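PDB 3CM0: adenylate kinase from Thermus thermophilus, which probably catalyses the reversible transfer of the terminal phosphate of ATP to AMP, yielding two ADP and helping to keep cellular adenine nucleotides in balance. Local coordinates for residues R54-M57 against E58-D61; R97-E101 against T102-L106; P153-G156 against Y157-R161; E175-A178 against R179-A183. All blocks are in the same frame, centred on the assembly; numbering follows the deposited sequence.

Interaction 1: R54-M57 against E58-D61; sequences RPIM and ERGD
P55 O is gripped twice by R59, once by the backbone and once by the side chain, at the C-terminal end of helix 48-58. R59 N comes to the carbonyl from one face of its plane at 3.1 Å, while R59 NE reaches the same oxygen from the opposite face, 3.0 Å away and 60° out of that plane. The R59 chain folds back this way because it bends at chi3 (-68°), which also lays NH2 against I56 CG1 at 3.4 Å. The tighter part surrounds I56, where CG2 meets D61 CB at 3.7 Å. G60, with positive phi, turns the chain out of the helix and bonds through its N to M57 O (2.9 Å), the inner bond of a Schellman motif whose outer bond, a weak one, runs from D61 N to I56 O. The looser, more exposed side is the pair R54 and E58, one helical turn apart. There NH1 of R54 donates to OE2 of E58 at 3.0 Å, in the guanidinium plane but on the anti side of a carboxylate turned 75° from it. On another side M57 rests on L39 and V43 of helix 35-44. All this lies in the mobile NMP domain, D61 being a predicted AMP-binding residue; the chemistry implies a helix end fixed mainly by main-chain carbonyls, with the surface ion pair probably adding less.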
ATOM      1  N   ARG A  54      23.704   0.080  -1.057  1.00 30.13           N
ATOM      2  CA  ARG A  54      24.173  -1.296  -0.881  1.00 26.07           C
ATOM      3  C   ARG A  54      24.705  -1.571   0.519  1.00 27.79           C
ATOM      4  O   ARG A  54      24.302  -2.552   1.160  1.00 28.22           O
ATOM      5  CB  ARG A  54      25.246  -1.660  -1.935  1.00 28.90           C
ATOM      6  CG  ARG A  54      26.040  -2.936  -1.612  1.00 30.03           C
ATOM      7  CD  ARG A  54      27.058  -3.290  -2.725  1.00 25.27           C
ATOM      8  NE  ARG A  54      26.341  -3.740  -3.906  1.00 25.63           N
ATOM      9  CZ  ARG A  54      25.827  -4.961  -4.025  1.00 30.33           C
ATOM     10  NH1 ARG A  54      25.987  -5.825  -3.037  1.00 23.81           N
ATOM     11  NH2 ARG A  54      25.123  -5.302  -5.096  1.00 27.07           N
ATOM     12  N   PRO A  55      25.592  -0.704   1.036  1.00 27.51           N
ATOM     13  CA  PRO A  55      26.140  -0.930   2.382  1.00 30.85           C
ATOM     14  C   PRO A  55      25.111  -0.962   3.511  1.00 30.28           C
ATOM     15  O   PRO A  55      25.264  -1.705   4.487  1.00 36.37           O
ATOM     16  CB  PRO A  55      27.154   0.206   2.538  1.00 35.32           C
ATOM     17  CG  PRO A  55      26.627   1.271   1.657  1.00 39.51           C
ATOM     18  CD  PRO A  55      26.158   0.518   0.441  1.00 32.75           C
ATOM     19  N   ILE A  56      24.062  -0.154   3.377  1.00 28.84           N
ATOM     20  CA  ILE A  56      23.013  -0.103   4.394  1.00 22.79           C
ATOM     21  C   ILE A  56      22.325  -1.449   4.416  1.00 21.51           C
ATOM     22  O   ILE A  56      22.094  -2.029   5.475  1.00 30.01           O
ATOM     23  CB  ILE A  56      21.965   0.999   4.033  1.00 24.69           C
ATOM     24  CG1 ILE A  56      22.634   2.378   4.090  1.00 27.61           C
ATOM     25  CG2 ILE A  56      20.753   0.933   4.991  1.00 32.23           C
ATOM     26  CD1 ILE A  56      21.786   3.505   3.504  1.00 31.79           C
ATOM     27  N   MET A  57      22.019  -1.950   3.226  1.00 24.20           N
ATOM     28  CA  MET A  57      21.329  -3.216   3.096  1.00 23.89           C
ATOM     29  C   MET A  57      22.164  -4.384   3.595  1.00 29.28           C
ATOM     30  O   MET A  57      21.639  -5.259   4.286  1.00 25.60           O
ATOM     31  CB  MET A  57      20.923  -3.439   1.637  1.00 23.60           C
ATOM     32  CG  MET A  57      19.748  -2.547   1.206  1.00 25.73           C
ATOM     33  SD  MET A  57      19.557  -2.566  -0.586  1.00 38.76           S
ATOM     34  CE  MET A  57      18.862  -4.130  -0.838  1.00 44.37           C
ATOM     35  N   GLU A  58      23.453  -4.393   3.272  1.00 30.30           N
ATOM     36  CA  GLU A  58      24.335  -5.493   3.687  1.00 40.41           C
ATOM     37  C   GLU A  58      24.512  -5.541   5.207  1.00 41.85           C
ATOM     38  O   GLU A  58      24.594  -6.634   5.807  1.00 45.56           O
ATOM     39  CB  GLU A  58      25.705  -5.362   3.005  1.00 36.18           C
ATOM     40  CG  GLU A  58      25.630  -5.404   1.476  1.00 38.21           C
ATOM     41  CD  GLU A  58      27.005  -5.423   0.809  1.00 53.10           C
ATOM     42  OE1 GLU A  58      27.960  -4.861   1.392  1.00 54.50           O
ATOM     43  OE2 GLU A  58      27.131  -5.983  -0.308  1.00 38.44           O
ATOM     44  N   ARG A  59      24.566  -4.369   5.838  1.00 42.51           N
ATOM     45  CA  ARG A  59      24.711  -4.326   7.272  1.00 46.41           C
ATOM     46  C   ARG A  59      23.405  -4.752   7.917  1.00 45.95           C
ATOM     47  O   ARG A  59      23.319  -4.817   9.164  1.00 51.03           O
ATOM     48  CB  ARG A  59      25.048  -2.908   7.707  1.00 51.35           C
ATOM     49  CG  ARG A  59      26.428  -2.506   7.309  1.00 55.59           C
ATOM     50  CD  ARG A  59      26.681  -1.091   7.755  1.00 59.69           C
ATOM     51  NE  ARG A  59      25.860  -0.152   7.004  1.00 64.00           N
ATOM     52  CZ  ARG A  59      25.786   1.147   7.261  1.00 67.76           C
ATOM     53  NH1 ARG A  59      26.487   1.663   8.262  1.00 74.44           N
ATOM     54  NH2 ARG A  59      25.020   1.931   6.512  1.00 74.49           N
ATOM     55  N   GLY A  60      22.365  -5.027   7.131  1.00 45.97           N
ATOM     56  CA  GLY A  60      21.147  -5.445   7.785  1.00 43.61           C
ATOM     57  C   GLY A  60      20.322  -4.291   8.330  1.00 40.88           C
ATOM     58  O   GLY A  60      19.293  -4.520   8.981  1.00 44.33           O
ATOM     59  N   ASP A  61      20.742  -3.062   8.051  1.00 34.83           N
ATOM     60  CA  ASP A  61      19.986  -1.896   8.486  1.00 37.54           C
ATOM     61  C   ASP A  61      18.743  -1.694   7.604  1.00 36.07           C
ATOM     62  O   ASP A  61      18.624  -2.294   6.531  1.00 35.67           O
ATOM     63  CB  ASP A  61      20.848  -0.640   8.393  1.00 38.62           C
ATOM     64  CG  ASP A  61      21.953  -0.595   9.437  1.00 43.54           C
ATOM     65  OD1 ASP A  61      21.925  -1.386  10.396  1.00 48.00           O
ATOM     66  OD2 ASP A  61      22.847   0.265   9.296  1.00 51.83           O
TER

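Interaction 2: R97-E101 against T102-L106; sequences RLLSE and TGTRL
T102 closes the end of helix 89-101 by setting both its backbone N and its hydroxyl against carbonyls of the last turn. T102 N bonds to L98 O at 3.1 Å and, weakly, to L99 O. With chi1 at 58°, OG1 sits between the backbone N and the carbonyl carbon and thus points back into the helix, 2.9 Å from L98 O and 3.2 Å from L99 O. Its single proton could serve either carbonyl, and OG1 of T104 lies at hydrogen-bonding distance from it as well, so the hydroxyls are linked although the sharing of protons is unsettled. L99 O has a firmer partner in T104 N, at 2.8 Å with an N-H...O angle of 167°. S100 O is taken up by G103 N at 3.2 Å, a donor standing well above the carbonyl plane. These two bonds, around the positive phi of G103, make a Schellman motif. Apolar groups pack beside the polar cluster: L98 CD1 touches T102 CG2 at 3.9 Å, and L99 CD2 lies 3.8 Å from T104 CG2. The turn thereby joins helix 89-101 to strand 104-113 of the central parallel sheet. L98 reaches across to L69 and I72 of helix 65-75, while T104 and L106 pack on A6 and I8 of the adjacent strand 4-10, to whose backbone R105 is hydrogen-bonded.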
ATOM      1  N   ARG A  97       3.538  15.913   3.644  1.00 15.07           N
ATOM      2  CA  ARG A  97       4.334  17.115   3.363  1.00 17.78           C
ATOM      3  C   ARG A  97       4.818  17.112   1.901  1.00 18.23           C
ATOM      4  O   ARG A  97       4.767  18.138   1.200  1.00 14.71           O
ATOM      5  CB  ARG A  97       5.528  17.178   4.313  1.00 19.13           C
ATOM      6  CG  ARG A  97       5.117  17.305   5.800  1.00 25.26           C
ATOM      7  CD  ARG A  97       6.323  17.733   6.639  1.00 34.03           C
ATOM      8  NE  ARG A  97       7.273  16.633   6.817  1.00 36.17           N
ATOM      9  CZ  ARG A  97       7.196  15.720   7.784  1.00 37.67           C
ATOM     10  NH1 ARG A  97       6.209  15.769   8.671  1.00 41.16           N
ATOM     11  NH2 ARG A  97       8.110  14.760   7.867  1.00 43.26           N
ATOM     12  N   LEU A  98       5.294  15.957   1.447  1.00 14.87           N
ATOM     13  CA  LEU A  98       5.759  15.805   0.060  1.00 11.94           C
ATOM     14  C   LEU A  98       4.618  16.056  -0.934  1.00 16.20           C
ATOM     15  O   LEU A  98       4.811  16.698  -1.953  1.00 18.27           O
ATOM     16  CB  LEU A  98       6.334  14.381  -0.147  1.00 10.17           C
ATOM     17  CG  LEU A  98       6.752  14.099  -1.590  1.00 14.58           C
ATOM     18  CD1 LEU A  98       7.766  15.179  -1.989  1.00 20.28           C
ATOM     19  CD2 LEU A  98       7.375  12.734  -1.708  1.00 15.50           C
ATOM     20  N   LEU A  99       3.416  15.524  -0.679  1.00 10.71           N
ATOM     21  CA  LEU A  99       2.320  15.756  -1.609  1.00 14.97           C
ATOM     22  C   LEU A  99       1.983  17.239  -1.645  1.00 18.82           C
ATOM     23  O   LEU A  99       1.726  17.822  -2.717  1.00 18.61           O
ATOM     24  CB  LEU A  99       1.069  14.961  -1.175  1.00 13.41           C
ATOM     25  CG  LEU A  99       1.302  13.444  -1.142  1.00 17.07           C
ATOM     26  CD1 LEU A  99       0.042  12.746  -0.570  1.00 18.52           C
ATOM     27  CD2 LEU A  99       1.638  12.931  -2.554  1.00 23.52           C
ATOM     28  N   SER A 100       2.001  17.854  -0.469  1.00 16.19           N
ATOM     29  CA  SER A 100       1.660  19.264  -0.366  1.00 18.09           C
ATOM     30  C   SER A 100       2.675  20.089  -1.160  1.00 21.98           C
ATOM     31  O   SER A 100       2.292  20.947  -1.955  1.00 23.19           O
ATOM     32  CB  SER A 100       1.658  19.718   1.095  1.00 22.61           C
ATOM     33  OG  SER A 100       1.351  21.102   1.179  1.00 26.62           O
ATOM     34  N   GLU A 101       3.961  19.820  -0.946  1.00 20.23           N
ATOM     35  CA  GLU A 101       5.027  20.550  -1.660  1.00 22.52           C
ATOM     36  C   GLU A 101       5.034  20.399  -3.164  1.00 29.44           C
ATOM     37  O   GLU A 101       5.450  21.308  -3.886  1.00 30.04           O
ATOM     38  CB  GLU A 101       6.390  20.124  -1.126  1.00 22.60           C
ATOM     39  CG  GLU A 101       6.639  20.596   0.301  1.00 31.36           C
ATOM     40  CD  GLU A 101       7.881  19.973   0.935  1.00 37.06           C
ATOM     41  OE1 GLU A 101       8.444  19.000   0.376  1.00 40.01           O
ATOM     42  OE2 GLU A 101       8.281  20.451   2.012  1.00 45.97           O
ATOM     43  N   THR A 102       4.570  19.257  -3.655  1.00 20.93           N
ATOM     44  CA  THR A 102       4.570  19.017  -5.084  1.00 18.28           C
ATOM     45  C   THR A 102       3.256  19.314  -5.741  1.00 20.96           C
ATOM     46  O   THR A 102       3.091  19.070  -6.945  1.00 23.05           O
ATOM     47  CB  THR A 102       4.927  17.581  -5.368  1.00 21.04           C
ATOM     48  OG1 THR A 102       3.980  16.738  -4.709  1.00 18.31           O
ATOM     49  CG2 THR A 102       6.317  17.297  -4.864  1.00 20.61           C
ATOM     50  N   GLY A 103       2.312  19.824  -4.957  1.00 22.66           N
ATOM     51  CA  GLY A 103       0.993  20.129  -5.492  1.00 19.15           C
ATOM     52  C   GLY A 103       0.196  18.907  -5.928  1.00 25.67           C
ATOM     53  O   GLY A 103      -0.562  18.954  -6.911  1.00 24.26           O
ATOM     54  N   THR A 104       0.351  17.813  -5.186  1.00 16.84           N
ATOM     55  CA  THR A 104      -0.344  16.556  -5.502  1.00 17.21           C
ATOM     56  C   THR A 104      -1.528  16.386  -4.537  1.00 18.66           C
ATOM     57  O   THR A 104      -1.338  16.306  -3.324  1.00 21.54           O
ATOM     58  CB  THR A 104       0.612  15.367  -5.338  1.00 21.70           C
ATOM     59  OG1 THR A 104       1.776  15.560  -6.148  1.00 21.01           O
ATOM     60  CG2 THR A 104      -0.082  14.062  -5.760  1.00 20.63           C
ATOM     61  N   ARG A 105      -2.739  16.341  -5.077  1.00 16.99           N
ATOM     62  CA  ARG A 105      -3.925  16.210  -4.251  1.00 21.02           C
ATOM     63  C   ARG A 105      -4.178  14.741  -3.929  1.00 14.55           C
ATOM     64  O   ARG A 105      -4.168  13.897  -4.830  1.00 15.44           O
ATOM     65  CB  ARG A 105      -5.120  16.809  -4.997  1.00 23.60           C
ATOM     66  CG  ARG A 105      -6.457  16.577  -4.328  1.00 31.03           C
ATOM     67  CD  ARG A 105      -7.543  17.415  -5.015  1.00 46.53           C
ATOM     68  NE  ARG A 105      -8.806  17.321  -4.295  1.00 65.81           N
ATOM     69  CZ  ARG A 105      -9.581  16.243  -4.300  1.00 69.03           C
ATOM     70  NH1 ARG A 105      -9.220  15.179  -4.995  1.00 78.32           N
ATOM     71  NH2 ARG A 105     -10.701  16.214  -3.589  1.00 75.02           N
ATOM     72  N   LEU A 106      -4.391  14.444  -2.644  1.00 18.49           N
ATOM     73  CA  LEU A 106      -4.676  13.068  -2.212  1.00 13.82           C
ATOM     74  C   LEU A 106      -6.181  12.884  -2.413  1.00 16.33           C
ATOM     75  O   LEU A 106      -6.987  13.485  -1.694  1.00 18.68           O
ATOM     76  CB  LEU A 106      -4.309  12.900  -0.723  1.00 15.11           C
ATOM     77  CG  LEU A 106      -4.588  11.545  -0.071  1.00 15.34           C
ATOM     78  CD1 LEU A 106      -3.880  10.396  -0.861  1.00 14.38           C
ATOM     79  CD2 LEU A 106      -4.090  11.611   1.384  1.00 13.30           C
TER

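Interaction 3: P153-G156 against Y157-R161; sequences PLVG and YYEAR
Four successive i to i+4 bonds run from P153-G156 into Y157-A160, E159 N to V155 O being the shortest at 2.8 Å, so helix 137-160 is regular beyond the kink at P153 and L154. Y158 lies over the preceding turn, its CD2 3.1 Å from L154 O, with L154 CB only in loose touch with the ring. The phenol ring continues onto A92 of helix 89-101 and onto P86, a predicted AMP-binding residue. Y157, its CG anti to the backbone N (chi1 180°), brings its ring beside that of Y158, with Y157 CD2 3.6 Å above the Y158 plane toward the rim, and its hydroxyl bonds to D96. R161 folds over the Y157 ring, NH1 3.3 Å above its plane toward the rim, and NH1 also donates to Y157 O at 2.9 Å, which fixes the guanidinium's rotation. E159, beside V155, is salt-bridged to R166 of strand 164-168. Cutting Y158 back to an alanine is likely to remove the surface under P86 and A92 and set the Y157 ring free on that side. The arrangement is that of a CORE helix in the P-loop NTPase fold, wedged between helix 89-101 and edge strand 164-168.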
ATOM      1  N   PRO A 153      -3.302   3.242  13.617  1.00 14.98           N
ATOM      2  CA  PRO A 153      -2.831   4.627  13.721  1.00 16.78           C
ATOM      3  C   PRO A 153      -2.934   5.340  12.376  1.00 13.35           C
ATOM      4  O   PRO A 153      -3.199   6.514  12.342  1.00 13.80           O
ATOM      5  CB  PRO A 153      -1.376   4.482  14.206  1.00 15.85           C
ATOM      6  CG  PRO A 153      -1.398   3.124  14.918  1.00 19.92           C
ATOM      7  CD  PRO A 153      -2.224   2.299  13.995  1.00 16.64           C
ATOM      8  N   LEU A 154      -2.746   4.614  11.271  1.00 11.31           N
ATOM      9  CA  LEU A 154      -2.881   5.245   9.949  1.00 12.63           C
ATOM     10  C   LEU A 154      -4.336   5.534   9.646  1.00  9.72           C
ATOM     11  O   LEU A 154      -4.678   6.557   9.051  1.00 12.80           O
ATOM     12  CB  LEU A 154      -2.320   4.342   8.850  1.00 15.49           C
ATOM     13  CG  LEU A 154      -0.858   3.956   9.042  1.00 15.04           C
ATOM     14  CD1 LEU A 154      -0.444   3.000   7.901  1.00 20.23           C
ATOM     15  CD2 LEU A 154       0.007   5.201   8.996  1.00 20.09           C
ATOM     16  N   VAL A 155      -5.221   4.609  10.011  1.00 10.75           N
ATOM     17  CA  VAL A 155      -6.640   4.846   9.771  1.00 12.34           C
ATOM     18  C   VAL A 155      -7.081   6.113  10.532  1.00 12.64           C
ATOM     19  O   VAL A 155      -7.789   6.955   9.995  1.00 14.36           O
ATOM     20  CB  VAL A 155      -7.469   3.617  10.222  1.00 14.81           C
ATOM     21  CG1 VAL A 155      -8.950   3.924  10.097  1.00 18.36           C
ATOM     22  CG2 VAL A 155      -7.098   2.423   9.363  1.00 20.96           C
ATOM     23  N   GLY A 156      -6.650   6.249  11.786  1.00 17.13           N
ATOM     24  CA  GLY A 156      -6.999   7.426  12.568  1.00 13.42           C
ATOM     25  C   GLY A 156      -6.441   8.708  11.969  1.00 11.79           C
ATOM     26  O   GLY A 156      -7.111   9.738  11.937  1.00 14.45           O
ATOM     27  N   TYR A 157      -5.209   8.626  11.479  1.00  9.48           N
ATOM     28  CA  TYR A 157      -4.544   9.776  10.859  1.00 11.82           C
ATOM     29  C   TYR A 157      -5.326  10.278   9.644  1.00  9.49           C
ATOM     30  O   TYR A 157      -5.596  11.482   9.477  1.00 10.26           O
ATOM     31  CB  TYR A 157      -3.153   9.352  10.408  1.00 12.71           C
ATOM     32  CG  TYR A 157      -2.383  10.457   9.752  1.00 10.83           C
ATOM     33  CD1 TYR A 157      -1.686  11.395  10.515  1.00 13.22           C
ATOM     34  CD2 TYR A 157      -2.336  10.569   8.363  1.00 11.29           C
ATOM     35  CE1 TYR A 157      -0.947  12.421   9.904  1.00 12.47           C
ATOM     36  CE2 TYR A 157      -1.608  11.610   7.743  1.00 12.16           C
ATOM     37  CZ  TYR A 157      -0.918  12.520   8.523  1.00 17.03           C
ATOM     38  OH  TYR A 157      -0.181  13.507   7.909  1.00 14.09           O
ATOM     39  N   TYR A 158      -5.732   9.346   8.781  1.00  9.50           N
ATOM     40  CA  TYR A 158      -6.459   9.767   7.593  1.00  9.33           C
ATOM     41  C   TYR A 158      -7.923  10.095   7.845  1.00  9.69           C
ATOM     42  O   TYR A 158      -8.466  10.982   7.197  1.00 11.33           O
ATOM     43  CB  TYR A 158      -6.321   8.694   6.493  1.00  8.42           C
ATOM     44  CG  TYR A 158      -4.894   8.615   6.001  1.00  6.55           C
ATOM     45  CD1 TYR A 158      -4.285   9.751   5.410  1.00  7.38           C
ATOM     46  CD2 TYR A 158      -4.156   7.433   6.094  1.00 12.57           C
ATOM     47  CE1 TYR A 158      -2.971   9.672   4.917  1.00 11.13           C
ATOM     48  CE2 TYR A 158      -2.857   7.361   5.604  1.00 11.21           C
ATOM     49  CZ  TYR A 158      -2.275   8.466   5.016  1.00 10.91           C
ATOM     50  OH  TYR A 158      -0.983   8.385   4.503  1.00 13.87           O
ATOM     51  N   GLU A 159      -8.573   9.378   8.763  1.00 13.27           N
ATOM     52  CA  GLU A 159      -9.967   9.689   9.082  1.00 13.19           C
ATOM     53  C   GLU A 159     -10.082  11.128   9.668  1.00 12.52           C
ATOM     54  O   GLU A 159     -11.023  11.874   9.353  1.00 16.45           O
ATOM     55  CB  GLU A 159     -10.513   8.642  10.078  1.00 14.46           C
ATOM     56  CG  GLU A 159     -12.014   8.799  10.358  1.00 32.51           C
ATOM     57  CD  GLU A 159     -12.571   7.643  11.170  1.00 46.85           C
ATOM     58  OE1 GLU A 159     -12.489   6.486  10.702  1.00 48.71           O
ATOM     59  OE2 GLU A 159     -13.094   7.894  12.277  1.00 65.19           O
ATOM     60  N   ALA A 160      -9.096  11.529  10.467  1.00 13.38           N
ATOM     61  CA  ALA A 160      -9.122  12.877  11.075  1.00 15.60           C
ATOM     62  C   ALA A 160      -9.059  13.961   9.995  1.00 19.45           C
ATOM     63  O   ALA A 160      -9.495  15.094  10.190  1.00 19.23           O
ATOM     64  CB  ALA A 160      -7.965  13.027  12.035  1.00 15.80           C
ATOM     65  N   ARG A 161      -8.497  13.609   8.845  1.00 16.93           N
ATOM     66  CA  ARG A 161      -8.365  14.557   7.751  1.00 12.12           C
ATOM     67  C   ARG A 161      -9.450  14.459   6.707  1.00 14.51           C
ATOM     68  O   ARG A 161      -9.399  15.151   5.685  1.00 14.79           O
ATOM     69  CB  ARG A 161      -6.987  14.375   7.096  1.00 13.19           C
ATOM     70  CG  ARG A 161      -5.877  14.855   7.981  1.00 14.99           C
ATOM     71  CD  ARG A 161      -4.511  14.232   7.700  1.00 12.63           C
ATOM     72  NE  ARG A 161      -3.495  14.878   8.548  1.00 19.31           N
ATOM     73  CZ  ARG A 161      -3.305  14.646   9.847  1.00 20.65           C
ATOM     74  NH1 ARG A 161      -4.034  13.745  10.516  1.00 11.93           N
ATOM     75  NH2 ARG A 161      -2.423  15.375  10.508  1.00 20.51           N
TER

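Interaction 4: E175-A178 against R179-A183; sequences EVYA and RIRAA
I180 N donates to V176 O at 2.9 Å, the shortest bond between E175-A178 and R179-A183, with a C=O...N angle of 162°, the donor nearly in line with the carbonyl. The same carbonyl is flanked by the I180 side chain, CG1 at 3.4 Å from V176 O, and the CD1 methyl goes on to meet V176 CG1 at 4.0 Å. Both residues pack on Q20 of helix 17-28, and I180 also on V167 of strand 164-168; these contacts lay helix 173-184, the last helix of the chain, against the parallel sheet of the P-loop NTPase fold. One turn along, R181 bends at chi3 (58°) and runs across Y177. R181 CG stands over the ring face, 4.2 Å from the centroid in a CH-pi contact, and R181 CD comes to 3.5 Å from Y177 CE2. The phenol hydroxyl bonds to E27, R23 makes a cation-pi contact with the ring, and R181 pairs with the C-terminal carboxylate of I186. With a leucine at the Y177 position, R181 and R23 would probably lose their aromatic partner and E27 this hydroxyl. R179 stretches back along E175, with E175 CB over one face of its guanidinium, and its NH1 hydrogen-bonds to D168 O and L170 O.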
ATOM      1  N   GLU A 175     -17.249  -5.712  -8.729  1.00 21.41           N
ATOM      2  CA  GLU A 175     -18.103  -4.974  -7.793  1.00 18.28           C
ATOM      3  C   GLU A 175     -17.270  -4.110  -6.841  1.00 17.45           C
ATOM      4  O   GLU A 175     -17.616  -2.964  -6.572  1.00 18.83           O
ATOM      5  CB  GLU A 175     -18.950  -5.925  -6.948  1.00 16.95           C
ATOM      6  CG  GLU A 175     -19.850  -6.821  -7.824  1.00 24.92           C
ATOM      7  CD  GLU A 175     -20.671  -7.819  -7.017  1.00 24.28           C
ATOM      8  OE1 GLU A 175     -20.110  -8.572  -6.198  1.00 20.74           O
ATOM      9  OE2 GLU A 175     -21.902  -7.863  -7.226  1.00 31.97           O
ATOM     10  N   VAL A 176     -16.201  -4.678  -6.319  1.00 17.52           N
ATOM     11  CA  VAL A 176     -15.351  -3.915  -5.390  1.00 14.16           C
ATOM     12  C   VAL A 176     -14.695  -2.748  -6.156  1.00 13.82           C
ATOM     13  O   VAL A 176     -14.625  -1.599  -5.671  1.00 14.84           O
ATOM     14  CB  VAL A 176     -14.287  -4.839  -4.793  1.00 13.12           C
ATOM     15  CG1 VAL A 176     -13.313  -4.011  -3.891  1.00 14.28           C
ATOM     16  CG2 VAL A 176     -14.981  -5.926  -3.949  1.00 14.86           C
ATOM     17  N   TYR A 177     -14.240  -3.027  -7.374  1.00 15.73           N
ATOM     18  CA  TYR A 177     -13.631  -1.979  -8.198  1.00 18.59           C
ATOM     19  C   TYR A 177     -14.594  -0.812  -8.429  1.00 16.70           C
ATOM     20  O   TYR A 177     -14.223   0.374  -8.337  1.00 17.81           O
ATOM     21  CB  TYR A 177     -13.200  -2.574  -9.531  1.00 19.41           C
ATOM     22  CG  TYR A 177     -12.427  -1.614 -10.399  1.00 22.84           C
ATOM     23  CD1 TYR A 177     -11.158  -1.161 -10.006  1.00 24.96           C
ATOM     24  CD2 TYR A 177     -12.950  -1.159 -11.602  1.00 22.84           C
ATOM     25  CE1 TYR A 177     -10.437  -0.280 -10.801  1.00 30.21           C
ATOM     26  CE2 TYR A 177     -12.223  -0.266 -12.412  1.00 28.10           C
ATOM     27  CZ  TYR A 177     -10.972   0.160 -12.001  1.00 31.29           C
ATOM     28  OH  TYR A 177     -10.242   1.026 -12.789  1.00 25.84           O
ATOM     29  N   ALA A 178     -15.853  -1.131  -8.736  1.00 18.79           N
ATOM     30  CA  ALA A 178     -16.843  -0.081  -8.946  1.00 18.89           C
ATOM     31  C   ALA A 178     -17.007   0.766  -7.685  1.00 17.05           C
ATOM     32  O   ALA A 178     -17.182   1.985  -7.762  1.00 17.37           O
ATOM     33  CB  ALA A 178     -18.230  -0.693  -9.337  1.00 21.44           C
ATOM     34  N   ARG A 179     -17.000   0.122  -6.522  1.00 14.68           N
ATOM     35  CA  ARG A 179     -17.151   0.866  -5.276  1.00 15.32           C
ATOM     36  C   ARG A 179     -15.951   1.766  -5.030  1.00 16.03           C
ATOM     37  O   ARG A 179     -16.096   2.885  -4.529  1.00 15.77           O
ATOM     38  CB  ARG A 179     -17.317  -0.095  -4.086  1.00 16.29           C
ATOM     39  CG  ARG A 179     -18.628  -0.901  -4.136  1.00 16.98           C
ATOM     40  CD  ARG A 179     -18.591  -2.081  -3.128  1.00 25.04           C
ATOM     41  NE  ARG A 179     -19.772  -2.943  -3.253  1.00 22.54           N
ATOM     42  CZ  ARG A 179     -19.821  -4.221  -2.893  1.00 23.98           C
ATOM     43  NH1 ARG A 179     -18.749  -4.838  -2.380  1.00 18.73           N
ATOM     44  NH2 ARG A 179     -20.970  -4.883  -3.020  1.00 18.83           N
ATOM     45  N   ILE A 180     -14.763   1.279  -5.355  1.00 14.35           N
ATOM     46  CA  ILE A 180     -13.560   2.108  -5.153  1.00 14.00           C
ATOM     47  C   ILE A 180     -13.636   3.357  -6.061  1.00 18.39           C
ATOM     48  O   ILE A 180     -13.371   4.481  -5.620  1.00 15.14           O
ATOM     49  CB  ILE A 180     -12.291   1.301  -5.493  1.00 14.48           C
ATOM     50  CG1 ILE A 180     -12.052   0.270  -4.407  1.00 11.29           C
ATOM     51  CG2 ILE A 180     -11.057   2.257  -5.701  1.00 14.65           C
ATOM     52  CD1 ILE A 180     -11.087  -0.845  -4.806  1.00 14.43           C
ATOM     53  N   ARG A 181     -13.963   3.176  -7.345  1.00 18.55           N
ATOM     54  CA  ARG A 181     -14.064   4.329  -8.240  1.00 18.54           C
ATOM     55  C   ARG A 181     -15.120   5.316  -7.732  1.00 19.81           C
ATOM     56  O   ARG A 181     -14.903   6.536  -7.719  1.00 24.37           O
ATOM     57  CB  ARG A 181     -14.378   3.860  -9.685  1.00 18.47           C
ATOM     58  CG  ARG A 181     -13.219   3.081 -10.288  1.00 24.84           C
ATOM     59  CD  ARG A 181     -13.349   2.953 -11.790  1.00 33.65           C
ATOM     60  NE  ARG A 181     -13.433   4.260 -12.432  1.00 36.50           N
ATOM     61  CZ  ARG A 181     -13.321   4.444 -13.740  1.00 35.75           C
ATOM     62  NH1 ARG A 181     -13.112   3.405 -14.537  1.00 36.40           N
ATOM     63  NH2 ARG A 181     -13.429   5.662 -14.243  1.00 29.85           N
ATOM     64  N   ALA A 182     -16.270   4.800  -7.289  1.00 18.27           N
ATOM     65  CA  ALA A 182     -17.302   5.678  -6.762  1.00 18.91           C
ATOM     66  C   ALA A 182     -16.821   6.428  -5.525  1.00 22.96           C
ATOM     67  O   ALA A 182     -17.063   7.632  -5.386  1.00 22.09           O
ATOM     68  CB  ALA A 182     -18.533   4.902  -6.419  1.00 23.60           C
ATOM     69  N   ALA A 183     -16.142   5.717  -4.629  1.00 19.73           N
ATOM     70  CA  ALA A 183     -15.622   6.345  -3.412  1.00 19.21           C
ATOM     71  C   ALA A 183     -14.650   7.490  -3.748  1.00 14.93           C
ATOM     72  O   ALA A 183     -14.628   8.539  -3.078  1.00 21.25           O
ATOM     73  CB  ALA A 183     -14.896   5.298  -2.569  1.00 17.12           C
TER

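The four contacts follow one another along the chain, each a local turn within or at the end of a helix. Interaction 1 stands apart in the NMP domain, which moves during catalysis, about 30 Å between centres from interaction 2, and about 41 Å from interaction 4, across the centre of the chain. Interactions 2, 3 and 4 lie in the CORE, among the helices and strands around the central parallel sheet. Interactions 2 and 3, with centres about 17 Å apart, touch where L106 CD2 packs on Y158 CE1 at 4.2 Å, while interaction 4 lies about 21 Å between centres from interaction 3 and reaches strand 164-168 as well.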